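Local coordinates for glycoprotein (Chandipura virus, PDB 5MDM) that probably attaches the virus to host receptors and, after uptake into acidic endosomes, drives fusion of the viral and endosomal membranes, at residues N20-P25 / N289-V294; E39-S44 / V236-K241; D304-A309 / P387-G392. All blocks are in the same frame, centred on the assembly; numbering follows the deposited sequence.

Contact 1. Residues N20-P25 / N289-V294; sequences NTRYCP and NTWDKV
Arg22 NH2 meets Asp292 OD1 at 2.5 Å in a salt bridge, although at this resolution the exact length means little. The carboxylate oxygen lies almost in the guanidinium plane, whereas the nitrogen reaches it from above the carboxylate plane, 54° out. To get there the Arg22 chain bends at chi2 and chi3 and passes over the indole of Trp291. Its CG sits above the five-membered ring, 3.5 Å from the centroid and 19° off the normal, a CH-pi contact. Farther along, one face of the guanidinium rests on Trp291 CB, with CZ 3.4 Å from that carbon. Gln288, one turn before Asp292 on the helix, takes the bond from Arg22 NE, so a carboxylate and an amide of successive turns grip two of the guanidinium nitrogens. Near the pyrrole edge of Trp291, Cys24 SG stands 3.9 Å from CD1, a sulfur-aromatic contact made beside the ring instead of over it. At the benzene end of the indole, Thr21 O approaches CZ2 at 3.7 Å, obliquely. The indole is buried, with Leu308 and Leu326 as further neighbours. Cys24 is joined by a disulfide to Cys287, four residues before Trp291, and the loop between strands 15-16 and 36-49 is tied by that disulfide, a buried indole and an ion pair to the C-terminal part of helix 270-295, the long helix of this class III fusion protein.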
# COMPACT_ATOMS: atom_id res chain seq x y z
N ASN A 20 2.29 20.19 -38.15
CA ASN A 20 1.43 19.93 -36.99
C ASN A 20 1.11 18.46 -36.74
O ASN A 20 0.13 18.15 -36.05
CB ASN A 20 0.12 20.72 -37.10
CG ASN A 20 0.09 21.92 -36.18
OD1 ASN A 20 -0.83 22.07 -35.37
ND2 ASN A 20 1.09 22.78 -36.28
N THR A 21 1.92 17.55 -37.28
CA THR A 21 1.70 16.12 -37.08
C THR A 21 1.98 15.70 -35.64
O THR A 21 2.95 16.15 -35.03
CB THR A 21 2.53 15.25 -38.05
OG1 THR A 21 3.91 15.64 -37.98
CG2 THR A 21 2.02 15.40 -39.48
N ARG A 22 1.12 14.84 -35.12
CA ARG A 22 1.16 14.46 -33.72
C ARG A 22 1.83 13.11 -33.54
O ARG A 22 1.47 12.13 -34.18
CB ARG A 22 -0.26 14.42 -33.15
CG ARG A 22 -1.00 15.74 -33.29
CD ARG A 22 -2.44 15.55 -33.68
NE ARG A 22 -3.36 15.73 -32.57
CZ ARG A 22 -4.21 16.74 -32.46
NH1 ARG A 22 -4.26 17.68 -33.40
NH2 ARG A 22 -5.02 16.83 -31.41
N TYR A 23 2.83 13.07 -32.66
CA TYR A 23 3.48 11.81 -32.30
C TYR A 23 3.14 11.47 -30.86
O TYR A 23 3.98 11.61 -29.97
CB TYR A 23 4.99 11.91 -32.49
CG TYR A 23 5.42 12.07 -33.93
CD1 TYR A 23 5.67 10.96 -34.73
CD2 TYR A 23 5.58 13.33 -34.50
CE1 TYR A 23 6.06 11.09 -36.05
CE2 TYR A 23 5.97 13.48 -35.83
CZ TYR A 23 6.21 12.36 -36.59
OH TYR A 23 6.60 12.49 -37.91
N CYS A 24 1.91 11.02 -30.63
CA CYS A 24 1.43 10.75 -29.28
C CYS A 24 1.28 9.26 -29.00
O CYS A 24 0.61 8.55 -29.75
CB CYS A 24 0.10 11.45 -29.03
SG CYS A 24 0.24 13.22 -28.89
N PRO A 25 1.89 8.79 -27.91
CA PRO A 25 2.76 9.60 -27.07
C PRO A 25 4.17 9.55 -27.64
O PRO A 25 4.45 8.66 -28.44
CB PRO A 25 2.72 8.87 -25.74
CG PRO A 25 2.56 7.44 -26.13
CD PRO A 25 1.72 7.43 -27.38
N ASN A 289 -4.51 16.52 -26.24
CA ASN A 289 -5.18 17.73 -25.77
C ASN A 289 -4.29 18.96 -26.00
O ASN A 289 -4.78 20.01 -26.42
CB ASN A 289 -5.58 17.59 -24.29
CG ASN A 289 -6.46 18.73 -23.81
OD1 ASN A 289 -6.01 19.64 -23.12
ND2 ASN A 289 -7.74 18.68 -24.18
N THR A 290 -3.00 18.81 -25.73
CA THR A 290 -2.04 19.86 -26.04
C THR A 290 -2.05 20.20 -27.53
O THR A 290 -2.10 21.37 -27.92
CB THR A 290 -0.61 19.49 -25.60
OG1 THR A 290 -0.53 19.56 -24.17
CG2 THR A 290 0.43 20.43 -26.21
N TRP A 291 -2.02 19.17 -28.38
CA TRP A 291 -2.06 19.41 -29.82
C TRP A 291 -3.39 20.03 -30.26
O TRP A 291 -3.47 20.70 -31.28
CB TRP A 291 -1.78 18.14 -30.60
CG TRP A 291 -0.34 17.89 -30.86
CD1 TRP A 291 0.40 16.85 -30.41
CD2 TRP A 291 0.54 18.69 -31.65
NE1 TRP A 291 1.69 16.94 -30.86
CE2 TRP A 291 1.81 18.07 -31.63
CE3 TRP A 291 0.39 19.88 -32.37
CZ2 TRP A 291 2.91 18.60 -32.30
CZ3 TRP A 291 1.48 20.40 -33.04
CH2 TRP A 291 2.73 19.76 -33.00
N ASP A 292 -4.44 19.78 -29.48
CA ASP A 292 -5.72 20.43 -29.72
C ASP A 292 -5.62 21.91 -29.38
O ASP A 292 -6.23 22.74 -30.06
CB ASP A 292 -6.83 19.78 -28.90
CG ASP A 292 -7.32 18.49 -29.51
OD1 ASP A 292 -7.00 18.24 -30.69
OD2 ASP A 292 -8.02 17.73 -28.81
N LYS A 293 -4.87 22.23 -28.33
CA LYS A 293 -4.63 23.63 -27.99
C LYS A 293 -3.86 24.30 -29.11
O LYS A 293 -4.17 25.43 -29.50
CB LYS A 293 -3.89 23.78 -26.66
CG LYS A 293 -4.74 23.44 -25.44
CD LYS A 293 -4.01 23.73 -24.14
CE LYS A 293 -4.80 23.21 -22.94
NZ LYS A 293 -4.06 23.37 -21.66
N VAL A 294 -2.86 23.60 -29.64
CA VAL A 294 -2.09 24.11 -30.77
C VAL A 294 -2.99 24.36 -31.99
O VAL A 294 -2.91 25.41 -32.62
CB VAL A 294 -0.94 23.15 -31.16
CG1 VAL A 294 -0.35 23.53 -32.50
CG2 VAL A 294 0.13 23.16 -30.08

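Contact 2. Residues E39-S44 / V236-K241; sequences ESFLSS and VSLDVK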
# COMPACT_ATOMS: atom_id res chain seq x y z
N GLU A 39 15.82 -8.83 -31.23
CA GLU A 39 15.64 -10.27 -31.15
C GLU A 39 15.04 -10.60 -29.79
O GLU A 39 15.45 -10.04 -28.77
CB GLU A 39 16.98 -11.00 -31.29
CG GLU A 39 17.53 -11.07 -32.70
CD GLU A 39 18.86 -11.79 -32.76
OE1 GLU A 39 18.99 -12.85 -32.11
OE2 GLU A 39 19.77 -11.30 -33.45
N SER A 40 14.07 -11.51 -29.79
CA SER A 40 13.38 -11.86 -28.56
C SER A 40 13.63 -13.31 -28.16
O SER A 40 13.91 -14.16 -29.00
CB SER A 40 11.87 -11.63 -28.72
OG SER A 40 11.60 -10.30 -29.09
N PHE A 41 13.55 -13.57 -26.86
CA PHE A 41 13.66 -14.93 -26.35
C PHE A 41 12.62 -15.18 -25.26
O PHE A 41 12.26 -14.27 -24.51
CB PHE A 41 15.08 -15.22 -25.86
CG PHE A 41 15.53 -14.34 -24.74
CD1 PHE A 41 15.40 -14.75 -23.42
CD2 PHE A 41 16.10 -13.10 -24.99
CE1 PHE A 41 15.82 -13.94 -22.37
CE2 PHE A 41 16.52 -12.27 -23.95
CZ PHE A 41 16.38 -12.69 -22.63
N LEU A 42 12.13 -16.42 -25.18
CA LEU A 42 11.17 -16.78 -24.15
C LEU A 42 11.84 -16.75 -22.79
O LEU A 42 12.94 -17.27 -22.62
CB LEU A 42 10.60 -18.17 -24.40
CG LEU A 42 9.58 -18.68 -23.39
CD1 LEU A 42 8.39 -17.75 -23.29
CD2 LEU A 42 9.13 -20.05 -23.79
N SER A 43 11.19 -16.12 -21.83
CA SER A 43 11.79 -15.97 -20.52
C SER A 43 10.78 -16.16 -19.39
O SER A 43 9.62 -16.52 -19.61
CB SER A 43 12.49 -14.61 -20.40
OG SER A 43 13.06 -14.42 -19.12
N SER A 44 11.24 -15.91 -18.18
CA SER A 44 10.45 -16.13 -17.00
C SER A 44 10.86 -15.06 -16.01
O SER A 44 12.03 -14.70 -15.94
CB SER A 44 10.75 -17.53 -16.45
OG SER A 44 10.06 -17.77 -15.24
N VAL A 236 15.23 -11.70 -15.01
CA VAL A 236 14.54 -12.55 -15.97
C VAL A 236 15.41 -13.75 -16.26
O VAL A 236 16.62 -13.68 -16.14
CB VAL A 236 14.17 -11.81 -17.28
CG1 VAL A 236 13.28 -10.60 -16.99
CG2 VAL A 236 15.42 -11.41 -18.05
N SER A 237 14.78 -14.86 -16.63
CA SER A 237 15.52 -16.09 -16.87
C SER A 237 16.12 -16.10 -18.27
O SER A 237 15.52 -15.59 -19.22
CB SER A 237 14.61 -17.30 -16.68
OG SER A 237 13.54 -17.25 -17.60
N LEU A 238 17.31 -16.67 -18.40
CA LEU A 238 18.00 -16.77 -19.68
C LEU A 238 18.91 -17.98 -19.68
O LEU A 238 19.85 -18.04 -18.88
CB LEU A 238 18.82 -15.51 -19.92
CG LEU A 238 19.80 -15.51 -21.09
CD1 LEU A 238 19.06 -15.74 -22.39
CD2 LEU A 238 20.53 -14.19 -21.12
N ASP A 239 18.66 -18.95 -20.56
CA ASP A 239 19.49 -20.16 -20.60
C ASP A 239 20.69 -20.03 -21.53
O ASP A 239 20.72 -19.19 -22.44
CB ASP A 239 18.68 -21.40 -20.96
CG ASP A 239 18.09 -21.33 -22.34
OD1 ASP A 239 17.74 -20.20 -22.77
OD2 ASP A 239 17.98 -22.39 -22.99
N VAL A 240 21.68 -20.90 -21.31
CA VAL A 240 22.93 -20.84 -22.05
C VAL A 240 22.70 -21.09 -23.54
O VAL A 240 23.53 -20.72 -24.37
CB VAL A 240 23.92 -21.88 -21.53
CG1 VAL A 240 25.34 -21.47 -21.89
CG2 VAL A 240 23.77 -22.02 -20.03
N LYS A 241 21.57 -21.70 -23.86
CA LYS A 241 21.27 -22.08 -25.23
C LYS A 241 20.84 -20.90 -26.10
O LYS A 241 21.06 -20.90 -27.31
CB LYS A 241 20.22 -23.19 -25.27
CG LYS A 241 20.78 -24.57 -24.92
CD LYS A 241 21.97 -24.92 -25.81
CE LYS A 241 22.59 -26.26 -25.46
NZ LYS A 241 23.78 -26.56 -26.31
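Phe41 leans from its CB toward 236-241, and its ring enters beside the backbone of Ser237 and the side chain of Leu238. With CG set between the backbone N and the carbonyl carbon, chi1 of 61° turns the ring so that one face meets Leu238. Phe41 CD1 lies 3.9 Å from Leu238 CD1. The next atom, Phe41 CE1, has two neighbours: Ser237 O at the ring edge, 3.6 Å away, and the same Leu238 methyl over the face. Phe41 CZ, at the tip, still lies 4.1 Å from Leu238 CD1. That methyl makes a CH-pi contact, offset toward the rim, and the two side chains run roughly perpendicular; Val187, Val189 and Leu249 also touch the Phe41 side chain. The pair belongs to a junction of two antiparallel sheets, where strand 36-49, outermost in a four-stranded sheet, meets strand 235-237, outermost in a three-stranded one. Backbone bonding between them is slight: Ser237 N donates to Ser44 O at 2.8 Å. Beside it a side chain does the bridging, as Ser43 OG, anti to its own N, donates to Ser237 O at 2.7 Å along a lone pair of that carbonyl. Val236 CA adds a CA-H...O contact to Ser44 O, 3.3 Å long. Ser44 OG turns elsewhere, to Arg225 on strand 225-229.

Contact 3. Residues D304-A309 / P387-G392; sequences DLSYLA and PWHLIG
His389 NE2 donates to Ser306 OG across 2.7 Å, and the hydroxyl lies in the imidazole plane, which suits a ring N-H donor. Tyr307 covers one face of the imidazole, its CE1 standing 3.5 Å above the plane and offset toward the rim. The two rings are inclined obliquely at 45°, with centroids 4.8 Å apart. The opposite face of the imidazole is occupied by CG of Leu390, the next residue in the chain, so the ring is sandwiched while its NE2 is tied down. Around it the contact is mostly apolar. Pro387 CG meets Ser306 CB at 3.4 Å, and both Leu390 methyls lie against Ser306 and Ala309, with Leu390 CD2 3.8 Å from Ala309 CB.

The second shell fixes the serine. Its OG also bonds to Leu303 O, one turn earlier on the helix, which leaves the hydroxyl to accept from the imidazole while donating to that carbonyl; chi1 of 67° turns OG back toward the helix backbone. A type I beta turn from Ser306 to Ala309, closed by Ala309 N to Ser306 O, brings Ala309 round to face Leu390.

Tyr307 lies against Leu286 and Thr290 of helix 270-295 and against Phe31 of the second subunit. Residues 387-392 lead from strand 383-385 into strand 392-393, where Gly392 pairs with Ser3 of strand 2-7. The end of helix 302-306 and the turn after it thus lie between helix 270-295 and the 387-392 connection.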
# COMPACT_ATOMS: atom_id res chain seq x y z
N ASP A 304 1.80 22.08 -20.81
CA ASP A 304 1.27 21.65 -22.10
C ASP A 304 2.40 21.12 -22.98
O ASP A 304 2.24 20.11 -23.65
CB ASP A 304 0.57 22.81 -22.82
CG ASP A 304 -0.61 23.36 -22.04
OD1 ASP A 304 -1.27 22.58 -21.30
OD2 ASP A 304 -0.89 24.57 -22.18
N LEU A 305 3.53 21.81 -22.96
CA LEU A 305 4.70 21.37 -23.70
C LEU A 305 5.22 20.03 -23.18
O LEU A 305 5.63 19.16 -23.96
CB LEU A 305 5.80 22.42 -23.61
CG LEU A 305 5.58 23.62 -24.50
CD1 LEU A 305 6.67 24.64 -24.27
CD2 LEU A 305 5.54 23.18 -25.96
N SER A 306 5.20 19.86 -21.87
CA SER A 306 5.71 18.64 -21.26
C SER A 306 4.84 17.44 -21.60
O SER A 306 5.32 16.31 -21.58
CB SER A 306 5.77 18.80 -19.75
OG SER A 306 4.47 18.90 -19.20
N TYR A 307 3.58 17.68 -21.92
CA TYR A 307 2.72 16.58 -22.36
C TYR A 307 3.15 16.01 -23.72
O TYR A 307 2.64 14.97 -24.14
CB TYR A 307 1.24 17.00 -22.38
CG TYR A 307 0.68 17.25 -21.00
CD1 TYR A 307 1.12 16.52 -19.91
CD2 TYR A 307 -0.27 18.24 -20.78
CE1 TYR A 307 0.62 16.75 -18.65
CE2 TYR A 307 -0.78 18.48 -19.52
CZ TYR A 307 -0.32 17.72 -18.45
OH TYR A 307 -0.82 17.95 -17.19
N LEU A 308 4.09 16.67 -24.38
CA LEU A 308 4.57 16.24 -25.68
C LEU A 308 5.88 15.48 -25.55
O LEU A 308 6.35 14.85 -26.50
CB LEU A 308 4.79 17.44 -26.60
CG LEU A 308 3.61 18.37 -26.88
CD1 LEU A 308 4.03 19.48 -27.81
CD2 LEU A 308 2.46 17.59 -27.46
N ALA A 309 6.48 15.57 -24.37
CA ALA A 309 7.78 14.96 -24.11
C ALA A 309 7.73 13.44 -24.17
O ALA A 309 6.71 12.82 -23.88
CB ALA A 309 8.30 15.40 -22.75
N PRO A 387 8.17 19.46 -14.76
CA PRO A 387 6.82 19.06 -14.35
C PRO A 387 6.88 17.66 -13.74
O PRO A 387 7.56 16.79 -14.29
CB PRO A 387 6.07 19.02 -15.67
CG PRO A 387 7.12 18.76 -16.68
CD PRO A 387 8.32 19.51 -16.22
N TRP A 388 6.19 17.45 -12.64
CA TRP A 388 6.33 16.22 -11.86
C TRP A 388 6.05 14.94 -12.64
O TRP A 388 6.55 13.87 -12.29
CB TRP A 388 5.45 16.27 -10.61
CG TRP A 388 5.64 15.09 -9.73
CD1 TRP A 388 4.71 14.14 -9.41
CD2 TRP A 388 6.85 14.70 -9.07
NE1 TRP A 388 5.26 13.20 -8.58
CE2 TRP A 388 6.57 13.52 -8.35
CE3 TRP A 388 8.13 15.25 -9.00
CZ2 TRP A 388 7.53 12.87 -7.59
CZ3 TRP A 388 9.09 14.61 -8.23
CH2 TRP A 388 8.78 13.43 -7.54
N HIS A 389 5.25 15.05 -13.70
CA HIS A 389 4.81 13.86 -14.41
C HIS A 389 5.89 13.28 -15.32
O HIS A 389 5.82 12.12 -15.70
CB HIS A 389 3.55 14.14 -15.22
CG HIS A 389 3.78 14.96 -16.44
ND1 HIS A 389 3.93 14.41 -17.69
CD2 HIS A 389 3.87 16.30 -16.62
CE1 HIS A 389 4.10 15.37 -18.58
NE2 HIS A 389 4.07 16.53 -17.96
N LEU A 390 6.89 14.10 -15.65
CA LEU A 390 8.00 13.65 -16.47
C LEU A 390 9.00 12.85 -15.65
O LEU A 390 9.89 12.20 -16.19
CB LEU A 390 8.71 14.84 -17.12
CG LEU A 390 7.95 15.52 -18.25
CD1 LEU A 390 8.86 16.51 -18.95
CD2 LEU A 390 7.40 14.50 -19.22
N ILE A 391 8.82 12.91 -14.34
CA ILE A 391 9.73 12.26 -13.41
C ILE A 391 9.17 10.91 -12.96
O ILE A 391 7.98 10.78 -12.66
CB ILE A 391 9.95 13.14 -12.17
CG1 ILE A 391 10.40 14.52 -12.61
CG2 ILE A 391 10.95 12.49 -11.22
CD1 ILE A 391 10.69 15.45 -11.47
N GLY A 392 10.05 9.92 -12.90
CA GLY A 392 9.68 8.61 -12.40
C GLY A 392 10.56 8.18 -11.24
O GLY A 392 11.67 8.69 -11.07

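How the contacts relate
Contacts 1 and 3 are neighbours, their centres 14 Å apart; contact 1 lies on helix 270-295 and contact 3 on helix 302-306, which follow each other in the chain. They touch directly: Lys293 NZ forms a salt bridge to Asp304 OD1 at 2.9 Å, Thr290 OG1 probably bonds to Asp304 O at 2.9 Å, and Trp291 NE1 packs on Leu308 CD2. Both include residues of regions assigned by similarity to trimerization. Contact 2 is remote, centred about 38 Å from contact 1 and 34 Å from contact 3, with nearest atoms about 20 Å away. In sequence both its segments fall between those of contact 1, whereas contact 3 comes later. None adjoins the proposed pH sensors His60 and His162.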